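Local coordinates for protein heme oxygenase (Leptospira interrogans, PDB 5KZL) that probably catalyses the oxygen-dependent opening of the heme ring to biliverdin, with release of iron and carbon monoxide, at residues Y44-Y55 with L85-W96. The protein carries 1 engineered substitution. Sequence-based numbering, arbitrary orientation.
Sequences YARHLEAFYYVY and LLEDLQFFYGTW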
loop_
_atom_site.group_PDB
_atom_site.type_symbol
_atom_site.label_atom_id
_atom_site.label_comp_id
_atom_site.label_asym_id
_atom_site.label_seq_id
_atom_site.Cartn_x
_atom_site.Cartn_y
_atom_site.Cartn_z
ATOM N N TYR A 44 -1.903 5.408 -15.709
ATOM C CA TYR A 44 -2.551 5.379 -14.406
ATOM C C TYR A 44 -3.264 4.034 -14.155
ATOM O O TYR A 44 -3.166 3.472 -13.059
ATOM C CB TYR A 44 -3.516 6.572 -14.238
ATOM C CG TYR A 44 -4.072 6.622 -12.831
ATOM C CD1 TYR A 44 -3.279 7.033 -11.760
ATOM C CD2 TYR A 44 -5.388 6.255 -12.568
ATOM C CE1 TYR A 44 -3.780 7.068 -10.463
ATOM C CE2 TYR A 44 -5.895 6.268 -11.268
ATOM C CZ TYR A 44 -5.087 6.682 -10.221
ATOM O OH TYR A 44 -5.569 6.680 -8.937
ATOM N N ALA A 45 -3.994 3.536 -15.171
ATOM C CA ALA A 45 -4.716 2.260 -15.083
ATOM C C ALA A 45 -3.753 1.066 -14.844
ATOM O O ALA A 45 -4.067 0.208 -14.009
ATOM C CB ALA A 45 -5.567 2.057 -16.330
ATOM N N ARG A 46 -2.575 1.040 -15.533
ATOM C CA ARG A 46 -1.556 -0.003 -15.362
ATOM C C ARG A 46 -0.992 0.064 -13.940
ATOM O O ARG A 46 -0.739 -0.980 -13.328
ATOM C CB ARG A 46 -0.441 0.115 -16.428
ATOM C CG ARG A 46 -0.959 -0.097 -17.857
ATOM C CD ARG A 46 0.149 -0.182 -18.900
ATOM N NE ARG A 46 0.714 1.123 -19.244
ATOM C CZ ARG A 46 0.206 1.942 -20.161
ATOM N NH1 ARG A 46 -0.903 1.615 -20.811
ATOM N NH2 ARG A 46 0.794 3.100 -20.422
ATOM N N HIS A 47 -0.861 1.286 -13.396
ATOM C CA HIS A 47 -0.405 1.531 -12.038
ATOM C C HIS A 47 -1.421 0.880 -11.053
ATOM O O HIS A 47 -0.998 0.161 -10.141
ATOM C CB HIS A 47 -0.239 3.051 -11.867
ATOM C CG HIS A 47 -0.512 3.591 -10.506
ATOM N ND1 HIS A 47 0.489 3.681 -9.559
ATOM C CD2 HIS A 47 -1.640 4.151 -10.008
ATOM C CE1 HIS A 47 -0.066 4.269 -8.506
ATOM N NE2 HIS A 47 -1.353 4.533 -8.717
ATOM N N LEU A 48 -2.753 1.052 -11.290
ATOM C CA LEU A 48 -3.786 0.392 -10.465
ATOM C C LEU A 48 -3.746 -1.129 -10.606
ATOM O O LEU A 48 -4.035 -1.816 -9.635
ATOM C CB LEU A 48 -5.235 0.889 -10.764
ATOM C CG LEU A 48 -5.529 2.383 -10.577
ATOM C CD1 LEU A 48 -6.882 2.752 -11.169
ATOM C CD2 LEU A 48 -5.425 2.820 -9.119
ATOM N N GLU A 49 -3.386 -1.654 -11.792
ATOM C CA GLU A 49 -3.313 -3.108 -11.987
ATOM C C GLU A 49 -2.262 -3.705 -11.104
ATOM O O GLU A 49 -2.522 -4.729 -10.489
ATOM C CB GLU A 49 -2.980 -3.455 -13.425
ATOM C CG GLU A 49 -4.112 -3.132 -14.367
ATOM C CD GLU A 49 -3.756 -3.393 -15.809
ATOM O OE1 GLU A 49 -2.567 -3.628 -16.110
ATOM O OE2 GLU A 49 -4.682 -3.383 -16.641
ATOM N N ALA A 50 -1.064 -3.078 -11.058
ATOM C CA ALA A 50 0.042 -3.540 -10.218
ATOM C C ALA A 50 -0.396 -3.542 -8.745
ATOM O O ALA A 50 -0.153 -4.528 -8.060
ATOM C CB ALA A 50 1.269 -2.655 -10.409
ATOM N N PHE A 51 -1.092 -2.472 -8.282
ATOM C CA PHE A 51 -1.602 -2.396 -6.910
ATOM C C PHE A 51 -2.674 -3.450 -6.667
ATOM O O PHE A 51 -2.691 -4.047 -5.594
ATOM C CB PHE A 51 -2.124 -0.992 -6.584
ATOM C CG PHE A 51 -1.059 0.018 -6.209
ATOM C CD1 PHE A 51 0.134 -0.386 -5.608
ATOM C CD2 PHE A 51 -1.280 1.382 -6.381
ATOM C CE1 PHE A 51 1.103 0.553 -5.238
ATOM C CE2 PHE A 51 -0.333 2.316 -5.964
ATOM C CZ PHE A 51 0.867 1.896 -5.429
ATOM N N TYR A 52 -3.540 -3.709 -7.657
ATOM C CA TYR A 52 -4.530 -4.769 -7.475
ATOM C C TYR A 52 -3.861 -6.094 -7.051
ATOM O O TYR A 52 -4.282 -6.699 -6.058
ATOM C CB TYR A 52 -5.400 -4.991 -8.716
ATOM C CG TYR A 52 -6.259 -6.227 -8.528
ATOM C CD1 TYR A 52 -7.411 -6.185 -7.747
ATOM C CD2 TYR A 52 -5.836 -7.473 -8.996
ATOM C CE1 TYR A 52 -8.166 -7.338 -7.503
ATOM C CE2 TYR A 52 -6.586 -8.627 -8.771
ATOM C CZ TYR A 52 -7.747 -8.556 -8.014
ATOM O OH TYR A 52 -8.478 -9.691 -7.768
ATOM N N TYR A 53 -2.850 -6.548 -7.806
ATOM C CA TYR A 53 -2.185 -7.820 -7.503
ATOM C C TYR A 53 -1.481 -7.793 -6.139
ATOM O O TYR A 53 -1.520 -8.763 -5.378
ATOM C CB TYR A 53 -1.257 -8.227 -8.662
ATOM C CG TYR A 53 -2.035 -8.582 -9.906
ATOM C CD1 TYR A 53 -2.928 -9.652 -9.910
ATOM C CD2 TYR A 53 -1.913 -7.825 -11.072
ATOM C CE1 TYR A 53 -3.677 -9.965 -11.041
ATOM C CE2 TYR A 53 -2.675 -8.116 -12.206
ATOM C CZ TYR A 53 -3.530 -9.212 -12.193
ATOM O OH TYR A 53 -4.274 -9.569 -13.297
ATOM N N VAL A 54 -0.872 -6.655 -5.818
ATOM C CA VAL A 54 -0.141 -6.492 -4.553
ATOM C C VAL A 54 -1.094 -6.596 -3.367
ATOM O O VAL A 54 -0.864 -7.406 -2.463
ATOM C CB VAL A 54 0.645 -5.153 -4.574
ATOM C CG1 VAL A 54 1.144 -4.772 -3.177
ATOM C CG2 VAL A 54 1.794 -5.212 -5.585
ATOM N N TYR A 55 -2.156 -5.778 -3.365
ATOM C CA TYR A 55 -3.125 -5.793 -2.266
ATOM C C TYR A 55 -3.908 -7.094 -2.192
ATOM O O TYR A 55 -4.197 -7.522 -1.092
ATOM C CB TYR A 55 -4.049 -4.574 -2.339
ATOM C CG TYR A 55 -3.367 -3.285 -1.934
ATOM C CD1 TYR A 55 -3.354 -2.870 -0.608
ATOM C CD2 TYR A 55 -2.750 -2.472 -2.881
ATOM C CE1 TYR A 55 -2.750 -1.669 -0.229
ATOM C CE2 TYR A 55 -2.159 -1.256 -2.517
ATOM C CZ TYR A 55 -2.159 -0.868 -1.188
ATOM O OH TYR A 55 -1.576 0.310 -0.820
ATOM N N LEU A 85 -9.691 -1.063 -5.473
ATOM C CA LEU A 85 -8.897 -1.167 -6.703
ATOM C C LEU A 85 -9.700 -1.745 -7.865
ATOM O O LEU A 85 -9.683 -1.164 -8.957
ATOM C CB LEU A 85 -7.587 -1.935 -6.456
ATOM C CG LEU A 85 -6.562 -1.079 -5.694
ATOM C CD1 LEU A 85 -5.521 -1.910 -5.030
ATOM C CD2 LEU A 85 -5.921 -0.026 -6.605
ATOM N N LEU A 86 -10.455 -2.832 -7.616
ATOM C CA LEU A 86 -11.339 -3.454 -8.622
ATOM C C LEU A 86 -12.339 -2.451 -9.168
ATOM O O LEU A 86 -12.569 -2.400 -10.385
ATOM C CB LEU A 86 -12.120 -4.627 -7.998
ATOM C CG LEU A 86 -11.400 -5.942 -7.989
ATOM C CD1 LEU A 86 -12.200 -6.958 -7.195
ATOM C CD2 LEU A 86 -11.050 -6.431 -9.453
ATOM N N GLU A 87 -12.936 -1.651 -8.267
ATOM C CA GLU A 87 -13.907 -0.631 -8.635
ATOM C C GLU A 87 -13.280 0.454 -9.517
ATOM O O GLU A 87 -13.830 0.773 -10.566
ATOM C CB GLU A 87 -14.554 -0.029 -7.392
ATOM C CG GLU A 87 -15.776 0.786 -7.741
ATOM C CD GLU A 87 -16.403 1.447 -6.543
ATOM O OE1 GLU A 87 -17.162 0.773 -5.811
ATOM O OE2 GLU A 87 -16.134 2.648 -6.339
ATOM N N ASP A 88 -12.093 0.963 -9.144
ATOM C CA ASP A 88 -11.398 1.962 -9.968
ATOM C C ASP A 88 -11.010 1.350 -11.309
ATOM O O ASP A 88 -11.175 2.006 -12.328
ATOM C CB ASP A 88 -10.155 2.532 -9.249
ATOM C CG ASP A 88 -10.509 3.369 -8.034
ATOM O OD1 ASP A 88 -11.694 3.763 -7.902
ATOM O OD2 ASP A 88 -9.607 3.638 -7.227
ATOM N N LEU A 89 -10.560 0.079 -11.319
ATOM C CA LEU A 89 -10.214 -0.607 -12.566
ATOM C C LEU A 89 -11.425 -0.723 -13.504
ATOM O O LEU A 89 -11.309 -0.484 -14.702
ATOM C CB LEU A 89 -9.554 -1.957 -12.312
ATOM C CG LEU A 89 -8.104 -1.861 -11.841
ATOM C CD1 LEU A 89 -7.693 -3.128 -11.156
ATOM C CD2 LEU A 89 -7.169 -1.548 -13.026
ATOM N N GLN A 90 -12.612 -1.025 -12.943
ATOM C CA GLN A 90 -13.823 -1.060 -13.754
ATOM C C GLN A 90 -14.115 0.357 -14.329
ATOM O O GLN A 90 -14.533 0.454 -15.479
ATOM C CB GLN A 90 -15.013 -1.577 -12.914
ATOM C CG GLN A 90 -16.326 -1.822 -13.708
ATOM C CD GLN A 90 -17.090 -0.546 -14.035
ATOM O OE1 GLN A 90 -17.269 0.345 -13.191
ATOM N NE2 GLN A 90 -17.530 -0.404 -15.290
ATOM N N PHE A 91 -13.902 1.439 -13.541
ATOM C CA PHE A 91 -14.157 2.790 -14.061
ATOM C C PHE A 91 -13.254 3.083 -15.280
ATOM O O PHE A 91 -13.732 3.597 -16.298
ATOM C CB PHE A 91 -13.986 3.878 -12.979
ATOM C CG PHE A 91 -14.018 5.278 -13.566
ATOM C CD1 PHE A 91 -15.228 5.874 -13.922
ATOM C CD2 PHE A 91 -12.840 5.958 -13.848
ATOM C CE1 PHE A 91 -15.251 7.142 -14.512
ATOM C CE2 PHE A 91 -12.861 7.208 -14.468
ATOM C CZ PHE A 91 -14.066 7.793 -14.794
ATOM N N PHE A 92 -11.951 2.790 -15.158
ATOM C CA PHE A 92 -11.010 3.068 -16.244
ATOM C C PHE A 92 -11.144 2.133 -17.465
ATOM O O PHE A 92 -11.008 2.588 -18.609
ATOM C CB PHE A 92 -9.563 3.090 -15.727
ATOM C CG PHE A 92 -9.339 4.305 -14.864
ATOM C CD1 PHE A 92 -9.242 5.569 -15.427
ATOM C CD2 PHE A 92 -9.307 4.195 -13.473
ATOM C CE1 PHE A 92 -9.110 6.705 -14.621
ATOM C CE2 PHE A 92 -9.176 5.327 -12.670
ATOM C CZ PHE A 92 -9.066 6.575 -13.248
ATOM N N TYR A 93 -11.383 0.841 -17.228
ATOM C CA TYR A 93 -11.433 -0.129 -18.324
ATOM C C TYR A 93 -12.821 -0.457 -18.886
ATOM O O TYR A 93 -12.899 -1.051 -19.972
ATOM C CB TYR A 93 -10.751 -1.421 -17.898
ATOM C CG TYR A 93 -9.244 -1.321 -17.888
ATOM C CD1 TYR A 93 -8.510 -1.427 -19.069
ATOM C CD2 TYR A 93 -8.544 -1.166 -16.698
ATOM C CE1 TYR A 93 -7.120 -1.350 -19.066
ATOM C CE2 TYR A 93 -7.147 -1.104 -16.681
ATOM C CZ TYR A 93 -6.441 -1.192 -17.871
ATOM O OH TYR A 93 -5.067 -1.118 -17.886
ATOM N N GLY A 94 -13.878 -0.151 -18.128
ATOM C CA GLY A 94 -15.252 -0.497 -18.479
ATOM C C GLY A 94 -15.522 -1.896 -17.957
ATOM O O GLY A 94 -16.464 -2.123 -17.201
ATOM N N THR A 95 -14.637 -2.840 -18.323
ATOM C CA THR A 95 -14.632 -4.226 -17.871
ATOM C C THR A 95 -13.162 -4.623 -17.706
ATOM O O THR A 95 -12.395 -4.557 -18.671
ATOM C CB THR A 95 -15.478 -5.138 -18.791
ATOM O OG1 THR A 95 -15.239 -6.491 -18.433
ATOM C CG2 THR A 95 -15.205 -4.928 -20.289
ATOM N N TRP A 96 -12.744 -4.955 -16.481
ATOM C CA TRP A 96 -11.357 -5.334 -16.317
ATOM C C TRP A 96 -11.204 -6.835 -16.181
ATOM O O TRP A 96 -11.645 -7.422 -15.205
ATOM C CB TRP A 96 -10.643 -4.556 -15.198
ATOM C CG TRP A 96 -9.179 -4.860 -15.102
ATOM C CD1 TRP A 96 -8.197 -4.472 -15.971
ATOM C CD2 TRP A 96 -8.527 -5.601 -14.062
ATOM N NE1 TRP A 96 -6.973 -4.927 -15.535
ATOM C CE2 TRP A 96 -7.148 -5.636 -14.373
ATOM C CE3 TRP A 96 -8.973 -6.237 -12.891
ATOM C CZ2 TRP A 96 -6.214 -6.301 -13.566
ATOM C CZ3 TRP A 96 -8.045 -6.893 -12.090
ATOM C CH2 TRP A 96 -6.685 -6.915 -12.425
HETATM O O HOH W 1 -7.870 5.472 -8.619
#
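W96 turns the edge of its six-membered ring toward one face of Y52, an edge-to-face pair with centroids 5.1 Å apart. The two planes stand at 68°. With chi1 at 172° the Y52 ring swings away from its own backbone N and reaches across to helix 82-93. There its CE1 also meets CG of L86 at 3.6 Å. Y53 joins the cluster obliquely from beside Y52, its OH near CH2 of W96 and hydrogen-bonded to the carbonyl of H101. The ring of H101 stacks on W96.

The other edge of the indole is polar. NE1 of W96 donates to OE2 of E49 at 3.0 Å, with an N-H...O angle of 147°. The donor approaches from above the carboxylate plane. OH of Y93 lies 2.6 Å from the same OE2, so indole and phenol converge on one carboxylate oxygen. The extended chain of E49 runs across L89, whose CD2 packs on its CG.

Between the helices the packing is knobs-into-holes. L48 sits among L85, D88, L89 and F92; its CD1 lies 3.6 Å from CD2 of F92. L89 fits among A45, L48, E49 and Y52. L85 fills the hole of L48, F51, Y52 and Y55, with CD1 on CD2 of Y55. At the far end Y44 points its edge, offset, at the face of F92. The OH of Y44 bonds to Y162 and, through a water, to OD2 of D88; backbone N atoms of S160 and F161 also bind this carboxylate.

The side chain of F51 lies about 6 Å from the bound heme. Segments 44-55 and 85-93, on helices 41-64 and 82-93, run nearly antiparallel, with axes 9.7 Å apart at closest approach, in the all-helical heme oxygenase fold beside the heme site.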